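Local coordinates for protein CT_858 (Chlamydia trachomatis, PDB 3DOR) that probably acts as a secreted serine-type endopeptidase, forming a dimer in its mature form, at residues S354-M368 with S434-H448. Residues are numbered along the deposited sequence; the frame is centred on the assembly and turned at random.
Sequences SMLTDRPLELPKHRM and STPIPLFGFEKIHPH. With SO4 (sulfate ion), chain Q.
S354 meets H448 through the backbone: H448 N donates to S354 O at 2.8 Å. Beside it, M355 runs next to H448 in the same direction, M355 SD sitting over a face of the imidazole, 4.5 Å from the H448 ring centroid. The P447 ring lies along the backbone of 357-360, P447 CB 3.4 Å from T357 O, while R359 leaves the backbone away from 434-448, and its NE and NH2 donate to a sulfate ion, probably from the crystallisation liquor. Strand pairing begins at L361, whose N and O exchange hydrogen bonds with I445 O and N; E362 and K444 follow as the non-hydrogen-bonded pair, with a long salt bridge between E362 OE2 and K444 NZ (3.9 Å). L363 N then donates to E443 O. The L363 and I445 side chains meet nearly perpendicular, and L363 CD2 presses on I445 CD1 at 3.3 Å, tighter than usual for carbons; V475 of helix 468-478 also touches L363. At P364 direct pairing lapses, and a water bridges P364 O to L439 N; another links L363 O, E443 O and K365 NZ. K365 runs beside P438. H366 and I437 resume the pairing with reciprocal backbone bonds, and L439 CD1 makes a CH-pi contact over the H366 ring, 3.6 Å from its centroid, while S515 holds H366 ND1. Bends at chi2 (-90°) and chi3 (-49°) bring R367 NE to S434 O, at a modelled distance so short that its exact value is doubtful, and R367 NH2 reaches Q205 O of the second subunit. M368 closes the series: its N donates to S434 OG at 2.9 Å and its O accepts from S434 N. The arrangement is an interrupted antiparallel pairing, in which 434-448 borders strand 361-368 of an antiparallel sheet within the S41 peptidase region.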
ATOM      1  N   SER B 354     -15.369  21.776 -12.311  1.00 22.20           N
ATOM      2  CA  SER B 354     -14.768  23.012 -12.811  1.00 23.82           C
ATOM      3  C   SER B 354     -15.141  23.300 -14.267  1.00 22.49           C
ATOM      4  O   SER B 354     -15.099  24.445 -14.704  1.00 23.37           O
ATOM      5  CB  SER B 354     -13.235  22.979 -12.665  1.00 22.48           C
ATOM      6  OG  SER B 354     -12.635  22.252 -13.718  1.00 26.33           O
ATOM      7  N   MET B 355     -15.535  22.277 -15.014  1.00 23.40           N
ATOM      8  CA  MET B 355     -15.899  22.494 -16.403  1.00 23.69           C
ATOM      9  C   MET B 355     -17.401  22.654 -16.615  1.00 25.57           C
ATOM     10  O   MET B 355     -17.864  22.852 -17.747  1.00 20.86           O
ATOM     11  CB  MET B 355     -15.359  21.352 -17.260  1.00 24.89           C
ATOM     12  CG  MET B 355     -13.830  21.296 -17.280  1.00 25.31           C
ATOM     13  SD  MET B 355     -13.173  19.983 -18.333  1.00 29.37           S
ATOM     14  CE  MET B 355     -12.682  18.791 -17.153  1.00 25.99           C
ATOM     15  N   LEU B 356     -18.162  22.594 -15.526  1.00 24.06           N
ATOM     16  CA  LEU B 356     -19.608  22.719 -15.627  1.00 24.37           C
ATOM     17  C   LEU B 356     -20.141  24.001 -15.016  1.00 25.80           C
ATOM     18  O   LEU B 356     -21.313  24.078 -14.648  1.00 25.32           O
ATOM     19  CB  LEU B 356     -20.272  21.532 -14.955  1.00 22.71           C
ATOM     20  CG  LEU B 356     -19.911  20.174 -15.557  1.00 24.11           C
ATOM     21  CD1 LEU B 356     -20.414  19.067 -14.638  1.00 19.08           C
ATOM     22  CD2 LEU B 356     -20.513  20.061 -16.946  1.00 18.38           C
ATOM     23  N   THR B 357     -19.279  25.004 -14.896  1.00 26.12           N
ATOM     24  CA  THR B 357     -19.694  26.276 -14.321  1.00 26.76           C
ATOM     25  C   THR B 357     -18.823  27.426 -14.805  1.00 27.67           C
ATOM     26  O   THR B 357     -17.685  27.215 -15.227  1.00 28.35           O
ATOM     27  CB  THR B 357     -19.624  26.237 -12.788  1.00 26.28           C
ATOM     28  OG1 THR B 357     -20.078  27.490 -12.264  1.00 27.75           O
ATOM     29  CG2 THR B 357     -18.189  25.986 -12.321  1.00 27.49           C
ATOM     30  N   ASP B 358     -19.370  28.640 -14.750  1.00 27.80           N
ATOM     31  CA  ASP B 358     -18.636  29.839 -15.143  1.00 29.12           C
ATOM     32  C   ASP B 358     -18.450  30.731 -13.913  1.00 29.73           C
ATOM     33  O   ASP B 358     -17.911  31.836 -14.001  1.00 31.74           O
ATOM     34  CB  ASP B 358     -19.377  30.597 -16.258  1.00 29.60           C
ATOM     35  CG  ASP B 358     -20.765  31.072 -15.840  1.00 32.67           C
ATOM     36  OD1 ASP B 358     -21.263  30.645 -14.778  1.00 35.09           O
ATOM     37  OD2 ASP B 358     -21.369  31.866 -16.590  1.00 33.62           O
ATOM     38  N   ARG B 359     -18.901  30.228 -12.767  1.00 28.75           N
ATOM     39  CA  ARG B 359     -18.795  30.929 -11.488  1.00 28.72           C
ATOM     40  C   ARG B 359     -18.298  29.942 -10.432  1.00 29.42           C
ATOM     41  O   ARG B 359     -18.518  28.736 -10.541  1.00 30.41           O
ATOM     42  CB  ARG B 359     -20.162  31.503 -11.066  1.00 27.49           C
ATOM     43  CG  ARG B 359     -21.281  30.459 -10.889  1.00 28.62           C
ATOM     44  CD  ARG B 359     -22.648  31.129 -10.698  1.00 28.43           C
ATOM     45  NE  ARG B 359     -23.753  30.171 -10.661  1.00 29.31           N
ATOM     46  CZ  ARG B 359     -24.152  29.521  -9.573  1.00 28.67           C
ATOM     47  NH1 ARG B 359     -23.540  29.722  -8.415  1.00 28.41           N
ATOM     48  NH2 ARG B 359     -25.166  28.671  -9.641  1.00 28.26           N
ATOM     49  N   PRO B 360     -17.610  30.439  -9.398  1.00 32.33           N
ATOM     50  CA  PRO B 360     -17.116  29.524  -8.364  1.00 30.83           C
ATOM     51  C   PRO B 360     -18.248  28.799  -7.636  1.00 30.16           C
ATOM     52  O   PRO B 360     -19.352  29.330  -7.490  1.00 28.41           O
ATOM     53  CB  PRO B 360     -16.314  30.443  -7.446  1.00 32.45           C
ATOM     54  CG  PRO B 360     -17.029  31.760  -7.584  1.00 35.92           C
ATOM     55  CD  PRO B 360     -17.285  31.840  -9.070  1.00 32.96           C
ATOM     56  N   LEU B 361     -17.965  27.580  -7.191  1.00 27.98           N
ATOM     57  CA  LEU B 361     -18.947  26.774  -6.474  1.00 29.02           C
ATOM     58  C   LEU B 361     -18.447  26.449  -5.065  1.00 29.52           C
ATOM     59  O   LEU B 361     -17.390  25.849  -4.902  1.00 28.41           O
ATOM     60  CB  LEU B 361     -19.212  25.469  -7.236  1.00 26.39           C
ATOM     61  CG  LEU B 361     -19.704  25.586  -8.685  1.00 27.31           C
ATOM     62  CD1 LEU B 361     -19.793  24.204  -9.316  1.00 24.70           C
ATOM     63  CD2 LEU B 361     -21.052  26.280  -8.710  1.00 24.27           C
ATOM     64  N   GLU B 362     -19.208  26.851  -4.052  1.00 30.44           N
ATOM     65  CA  GLU B 362     -18.843  26.580  -2.664  1.00 32.23           C
ATOM     66  C   GLU B 362     -18.800  25.074  -2.448  1.00 30.24           C
ATOM     67  O   GLU B 362     -19.652  24.355  -2.953  1.00 29.27           O
ATOM     68  CB  GLU B 362     -19.872  27.195  -1.712  1.00 35.17           C
ATOM     69  CG  GLU B 362     -19.483  28.548  -1.153  1.00 45.61           C
ATOM     70  CD  GLU B 362     -18.271  28.467  -0.244  1.00 48.71           C
ATOM     71  OE1 GLU B 362     -18.304  27.662   0.710  1.00 52.58           O
ATOM     72  OE2 GLU B 362     -17.291  29.207  -0.481  1.00 50.60           O
ATOM     73  N   LEU B 363     -17.811  24.602  -1.699  1.00 28.97           N
ATOM     74  CA  LEU B 363     -17.680  23.179  -1.433  1.00 26.97           C
ATOM     75  C   LEU B 363     -17.958  22.844   0.018  1.00 27.91           C
ATOM     76  O   LEU B 363     -17.654  23.628   0.912  1.00 31.66           O
ATOM     77  CB  LEU B 363     -16.262  22.701  -1.766  1.00 24.50           C
ATOM     78  CG  LEU B 363     -15.860  22.634  -3.245  1.00 24.40           C
ATOM     79  CD1 LEU B 363     -14.339  22.598  -3.392  1.00 22.95           C
ATOM     80  CD2 LEU B 363     -16.494  21.391  -3.858  1.00 19.55           C
ATOM     81  N   PRO B 364     -18.566  21.678   0.271  1.00 27.51           N
ATOM     82  CA  PRO B 364     -18.834  21.295   1.656  1.00 27.72           C
ATOM     83  C   PRO B 364     -17.476  20.946   2.284  1.00 28.90           C
ATOM     84  O   PRO B 364     -16.574  20.462   1.592  1.00 28.84           O
ATOM     85  CB  PRO B 364     -19.742  20.076   1.508  1.00 27.42           C
ATOM     86  CG  PRO B 364     -19.370  19.519   0.172  1.00 28.07           C
ATOM     87  CD  PRO B 364     -19.210  20.747  -0.670  1.00 26.90           C
ATOM     88  N   LYS B 365     -17.336  21.189   3.582  1.00 26.23           N
ATOM     89  CA  LYS B 365     -16.086  20.918   4.285  1.00 26.85           C
ATOM     90  C   LYS B 365     -16.159  19.586   5.004  1.00 26.28           C
ATOM     91  O   LYS B 365     -17.226  18.994   5.101  1.00 25.60           O
ATOM     92  CB  LYS B 365     -15.793  22.038   5.290  1.00 26.21           C
ATOM     93  CG  LYS B 365     -15.539  23.385   4.634  1.00 29.23           C
ATOM     94  CD  LYS B 365     -15.233  24.452   5.677  1.00 33.83           C
ATOM     95  CE  LYS B 365     -14.941  25.800   5.020  1.00 36.16           C
ATOM     96  NZ  LYS B 365     -16.125  26.321   4.280  1.00 37.51           N
ATOM     97  N   HIS B 366     -15.024  19.122   5.515  1.00 25.24           N
ATOM     98  CA  HIS B 366     -14.980  17.837   6.208  1.00 28.10           C
ATOM     99  C   HIS B 366     -14.481  17.888   7.657  1.00 27.82           C
ATOM    100  O   HIS B 366     -13.498  18.566   7.952  1.00 27.78           O
ATOM    101  CB  HIS B 366     -14.096  16.864   5.429  1.00 26.82           C
ATOM    102  CG  HIS B 366     -14.728  16.331   4.181  1.00 29.65           C
ATOM    103  ND1 HIS B 366     -14.933  14.981   3.970  1.00 27.85           N
ATOM    104  CD2 HIS B 366     -15.181  16.956   3.069  1.00 28.83           C
ATOM    105  CE1 HIS B 366     -15.482  14.803   2.785  1.00 30.30           C
ATOM    106  NE2 HIS B 366     -15.645  15.986   2.216  1.00 30.21           N
ATOM    107  N   ARG B 367     -15.166  17.174   8.548  1.00 28.95           N
ATOM    108  CA  ARG B 367     -14.757  17.086   9.960  1.00 31.30           C
ATOM    109  C   ARG B 367     -13.858  15.844   9.949  1.00 30.26           C
ATOM    110  O   ARG B 367     -14.313  14.751   9.602  1.00 29.80           O
ATOM    111  CB  ARG B 367     -15.957  16.822  10.885  1.00 31.66           C
ATOM    112  CG  ARG B 367     -17.144  17.776  10.774  1.00 35.51           C
ATOM    113  CD  ARG B 367     -17.045  18.977  11.690  1.00 38.32           C
ATOM    114  NE  ARG B 367     -16.715  18.638  13.077  1.00 36.99           N
ATOM    115  CZ  ARG B 367     -17.590  18.383  14.046  1.00 36.83           C
ATOM    116  NH1 ARG B 367     -18.895  18.416  13.810  1.00 35.70           N
ATOM    117  NH2 ARG B 367     -17.149  18.115  15.271  1.00 34.93           N
ATOM    118  N   MET B 368     -12.598  15.995  10.336  1.00 31.46           N
ATOM    119  CA  MET B 368     -11.659  14.875  10.286  1.00 31.80           C
ATOM    120  C   MET B 368     -11.153  14.309  11.616  1.00 32.02           C
ATOM    121  O   MET B 368     -11.084  15.020  12.611  1.00 32.10           O
ATOM    122  CB  MET B 368     -10.448  15.302   9.449  1.00 33.85           C
ATOM    123  CG  MET B 368     -10.763  15.659   7.998  1.00 37.59           C
ATOM    124  SD  MET B 368      -9.706  17.001   7.384  1.00 45.60           S
ATOM    125  CE  MET B 368      -8.127  16.182   7.307  1.00 45.93           C
ATOM    126  N   SER B 434     -12.588  17.008  14.121  1.00 34.60           N
ATOM    127  CA  SER B 434     -12.175  18.386  13.916  1.00 33.13           C
ATOM    128  C   SER B 434     -13.231  19.330  13.388  1.00 33.70           C
ATOM    129  O   SER B 434     -14.260  18.914  12.856  1.00 31.23           O
ATOM    130  CB  SER B 434     -10.973  18.438  12.972  1.00 33.59           C
ATOM    131  OG  SER B 434     -11.372  18.234  11.626  1.00 32.73           O
ATOM    132  N   THR B 435     -12.948  20.618  13.548  1.00 33.34           N
ATOM    133  CA  THR B 435     -13.810  21.671  13.054  1.00 33.63           C
ATOM    134  C   THR B 435     -13.765  21.432  11.540  1.00 33.41           C
ATOM    135  O   THR B 435     -12.805  20.857  11.038  1.00 32.91           O
ATOM    136  CB  THR B 435     -13.214  23.059  13.422  1.00 34.15           C
ATOM    137  OG1 THR B 435     -14.054  24.101  12.917  1.00 38.19           O
ATOM    138  CG2 THR B 435     -11.812  23.212  12.847  1.00 34.62           C
ATOM    139  N   PRO B 436     -14.802  21.851  10.794  1.00 33.14           N
ATOM    140  CA  PRO B 436     -14.759  21.613   9.348  1.00 30.92           C
ATOM    141  C   PRO B 436     -13.596  22.246   8.582  1.00 29.50           C
ATOM    142  O   PRO B 436     -13.305  23.439   8.692  1.00 28.39           O
ATOM    143  CB  PRO B 436     -16.140  22.089   8.869  1.00 31.49           C
ATOM    144  CG  PRO B 436     -16.541  23.096   9.893  1.00 35.53           C
ATOM    145  CD  PRO B 436     -16.074  22.473  11.192  1.00 33.17           C
ATOM    146  N   ILE B 437     -12.931  21.404   7.801  1.00 28.39           N
ATOM    147  CA  ILE B 437     -11.789  21.801   6.989  1.00 27.60           C
ATOM    148  C   ILE B 437     -12.018  21.246   5.582  1.00 25.83           C
ATOM    149  O   ILE B 437     -12.302  20.062   5.418  1.00 25.78           O
ATOM    150  CB  ILE B 437     -10.481  21.199   7.563  1.00 27.95           C
ATOM    151  CG1 ILE B 437     -10.277  21.679   9.005  1.00 28.12           C
ATOM    152  CG2 ILE B 437      -9.297  21.563   6.675  1.00 28.09           C
ATOM    153  CD1 ILE B 437      -9.022  21.139   9.655  1.00 29.30           C
ATOM    154  N   PRO B 438     -11.901  22.090   4.548  1.00 26.60           N
ATOM    155  CA  PRO B 438     -12.119  21.558   3.200  1.00 27.22           C
ATOM    156  C   PRO B 438     -10.992  20.640   2.747  1.00 27.58           C
ATOM    157  O   PRO B 438      -9.826  20.870   3.058  1.00 28.30           O
ATOM    158  CB  PRO B 438     -12.246  22.814   2.339  1.00 26.66           C
ATOM    159  CG  PRO B 438     -11.398  23.806   3.046  1.00 29.07           C
ATOM    160  CD  PRO B 438     -11.657  23.543   4.519  1.00 26.27           C
ATOM    161  N   LEU B 439     -11.347  19.585   2.024  1.00 27.72           N
ATOM    162  CA  LEU B 439     -10.341  18.652   1.542  1.00 27.54           C
ATOM    163  C   LEU B 439      -9.372  19.439   0.671  1.00 26.73           C
ATOM    164  O   LEU B 439      -9.788  20.327  -0.075  1.00 24.14           O
ATOM    165  CB  LEU B 439     -11.002  17.525   0.747  1.00 26.90           C
ATOM    166  CG  LEU B 439     -12.018  16.707   1.550  1.00 29.35           C
ATOM    167  CD1 LEU B 439     -12.657  15.618   0.674  1.00 30.17           C
ATOM    168  CD2 LEU B 439     -11.309  16.082   2.735  1.00 27.58           C
ATOM    169  N   PHE B 440      -8.084  19.125   0.793  1.00 25.46           N
ATOM    170  CA  PHE B 440      -7.029  19.805   0.044  1.00 24.65           C
ATOM    171  C   PHE B 440      -7.088  21.312   0.253  1.00 25.93           C
ATOM    172  O   PHE B 440      -6.395  22.068  -0.427  1.00 26.55           O
ATOM    173  CB  PHE B 440      -7.131  19.500  -1.456  1.00 23.49           C
ATOM    174  CG  PHE B 440      -6.988  18.038  -1.793  1.00 24.20           C
ATOM    175  CD1 PHE B 440      -8.107  17.260  -2.065  1.00 24.02           C
ATOM    176  CD2 PHE B 440      -5.736  17.440  -1.824  1.00 24.20           C
ATOM    177  CE1 PHE B 440      -7.984  15.910  -2.360  1.00 22.94           C
ATOM    178  CE2 PHE B 440      -5.597  16.085  -2.117  1.00 23.72           C
ATOM    179  CZ  PHE B 440      -6.726  15.319  -2.386  1.00 26.48           C
ATOM    180  N   GLY B 441      -7.919  21.745   1.196  1.00 25.07           N
ATOM    181  CA  GLY B 441      -8.050  23.166   1.464  1.00 25.74           C
ATOM    182  C   GLY B 441      -8.909  23.936   0.471  1.00 26.62           C
ATOM    183  O   GLY B 441      -9.113  25.129   0.651  1.00 25.81           O
ATOM    184  N   PHE B 442      -9.413  23.270  -0.570  1.00 26.25           N
ATOM    185  CA  PHE B 442     -10.251  23.933  -1.579  1.00 27.04           C
ATOM    186  C   PHE B 442     -11.596  24.391  -1.007  1.00 27.25           C
ATOM    187  O   PHE B 442     -12.508  23.586  -0.782  1.00 27.05           O
ATOM    188  CB  PHE B 442     -10.522  22.999  -2.768  1.00 26.83           C
ATOM    189  CG  PHE B 442      -9.296  22.645  -3.570  1.00 30.57           C
ATOM    190  CD1 PHE B 442      -8.021  22.809  -3.039  1.00 27.18           C
ATOM    191  CD2 PHE B 442      -9.423  22.087  -4.844  1.00 29.37           C
ATOM    192  CE1 PHE B 442      -6.886  22.423  -3.758  1.00 31.48           C
ATOM    193  CE2 PHE B 442      -8.296  21.695  -5.571  1.00 33.29           C
ATOM    194  CZ  PHE B 442      -7.023  21.862  -5.028  1.00 30.92           C
ATOM    195  N   GLU B 443     -11.718  25.693  -0.782  1.00 28.12           N
ATOM    196  CA  GLU B 443     -12.944  26.259  -0.250  1.00 28.24           C
ATOM    197  C   GLU B 443     -14.021  26.230  -1.314  1.00 29.11           C
ATOM    198  O   GLU B 443     -15.214  26.092  -1.025  1.00 26.57           O
ATOM    199  CB  GLU B 443     -12.702  27.698   0.175  1.00 31.33           C
ATOM    200  CG  GLU B 443     -11.669  27.807   1.264  1.00 40.94           C
ATOM    201  CD  GLU B 443     -12.191  28.559   2.462  1.00 45.84           C
ATOM    202  OE1 GLU B 443     -12.439  29.777   2.323  1.00 48.28           O
ATOM    203  OE2 GLU B 443     -12.358  27.929   3.533  1.00 49.40           O
ATOM    204  N   LYS B 444     -13.597  26.362  -2.561  1.00 27.95           N
ATOM    205  CA  LYS B 444     -14.556  26.360  -3.642  1.00 30.68           C
ATOM    206  C   LYS B 444     -13.929  25.911  -4.935  1.00 29.95           C
ATOM    207  O   LYS B 444     -12.708  25.924  -5.093  1.00 29.08           O
ATOM    208  CB  LYS B 444     -15.159  27.759  -3.817  1.00 33.69           C
ATOM    209  CG  LYS B 444     -14.131  28.851  -4.058  1.00 37.25           C
ATOM    210  CD  LYS B 444     -14.769  30.239  -4.084  1.00 39.64           C
ATOM    211  CE  LYS B 444     -15.363  30.614  -2.740  1.00 41.30           C
ATOM    212  NZ  LYS B 444     -15.804  32.043  -2.694  1.00 41.67           N
ATOM    213  N   ILE B 445     -14.787  25.476  -5.842  1.00 28.53           N
ATOM    214  CA  ILE B 445     -14.354  25.061  -7.151  1.00 29.69           C
ATOM    215  C   ILE B 445     -14.304  26.316  -7.991  1.00 30.38           C
ATOM    216  O   ILE B 445     -15.240  27.114  -7.994  1.00 31.30           O
ATOM    217  CB  ILE B 445     -15.338  24.057  -7.771  1.00 30.87           C
ATOM    218  CG1 ILE B 445     -14.928  22.643  -7.351  1.00 31.53           C
ATOM    219  CG2 ILE B 445     -15.348  24.201  -9.282  1.00 27.83           C
ATOM    220  CD1 ILE B 445     -16.067  21.748  -7.079  1.00 36.45           C
ATOM    221  N   HIS B 446     -13.189  26.503  -8.678  1.00 30.60           N
ATOM    222  CA  HIS B 446     -13.017  27.653  -9.543  1.00 30.99           C
ATOM    223  C   HIS B 446     -13.201  27.153 -10.956  1.00 29.43           C
ATOM    224  O   HIS B 446     -12.746  26.067 -11.294  1.00 28.87           O
ATOM    225  CB  HIS B 446     -11.628  28.246  -9.319  1.00 31.78           C
ATOM    226  CG  HIS B 446     -11.437  28.748  -7.926  1.00 37.56           C
ATOM    227  ND1 HIS B 446     -11.876  29.990  -7.518  1.00 39.51           N
ATOM    228  CD2 HIS B 446     -10.956  28.136  -6.816  1.00 38.78           C
ATOM    229  CE1 HIS B 446     -11.674  30.118  -6.219  1.00 41.87           C
ATOM    230  NE2 HIS B 446     -11.119  29.007  -5.769  1.00 39.25           N
ATOM    231  N   PRO B 447     -13.890  27.931 -11.800  1.00 30.46           N
ATOM    232  CA  PRO B 447     -14.127  27.523 -13.187  1.00 28.92           C
ATOM    233  C   PRO B 447     -12.874  27.231 -13.993  1.00 29.00           C
ATOM    234  O   PRO B 447     -11.881  27.953 -13.901  1.00 28.13           O
ATOM    235  CB  PRO B 447     -14.956  28.675 -13.760  1.00 28.75           C
ATOM    236  CG  PRO B 447     -14.666  29.831 -12.848  1.00 33.04           C
ATOM    237  CD  PRO B 447     -14.538  29.219 -11.496  1.00 29.65           C
ATOM    238  N   HIS B 448     -12.930  26.147 -14.762  1.00 27.62           N
ATOM    239  CA  HIS B 448     -11.825  25.730 -15.617  1.00 28.28           C
ATOM    240  C   HIS B 448     -11.518  26.956 -16.474  1.00 29.30           C
ATOM    241  O   HIS B 448     -12.422  27.691 -16.858  1.00 26.22           O
ATOM    242  CB  HIS B 448     -12.271  24.546 -16.482  1.00 26.94           C
ATOM    243  CG  HIS B 448     -11.177  23.925 -17.293  1.00 27.29           C
ATOM    244  ND1 HIS B 448     -10.784  24.420 -18.518  1.00 28.69           N
ATOM    245  CD2 HIS B 448     -10.406  22.833 -17.065  1.00 26.90           C
ATOM    246  CE1 HIS B 448      -9.821  23.658 -19.010  1.00 28.82           C
ATOM    247  NE2 HIS B 448      -9.575  22.688 -18.147  1.00 28.19           N
TER
HETATM  248  S   SO4 Q 621     -26.330  29.498 -13.124  1.00 64.47           S
HETATM  249  O1  SO4 Q 621     -26.704  29.034 -14.520  1.00 64.74           O
HETATM  250  O2  SO4 Q 621     -24.848  29.795 -13.101  1.00 63.92           O
HETATM  251  O3  SO4 Q 621     -27.076  30.766 -12.746  1.00 64.80           O
HETATM  252  O4  SO4 Q 621     -26.727  28.387 -12.173  1.00 62.26           O
HETATM  253  O   HOH W   1     -15.668  25.298   1.666  1.00 30.17           O
HETATM  254  O   HOH W   2     -14.023  19.664   1.307  1.00 28.23           O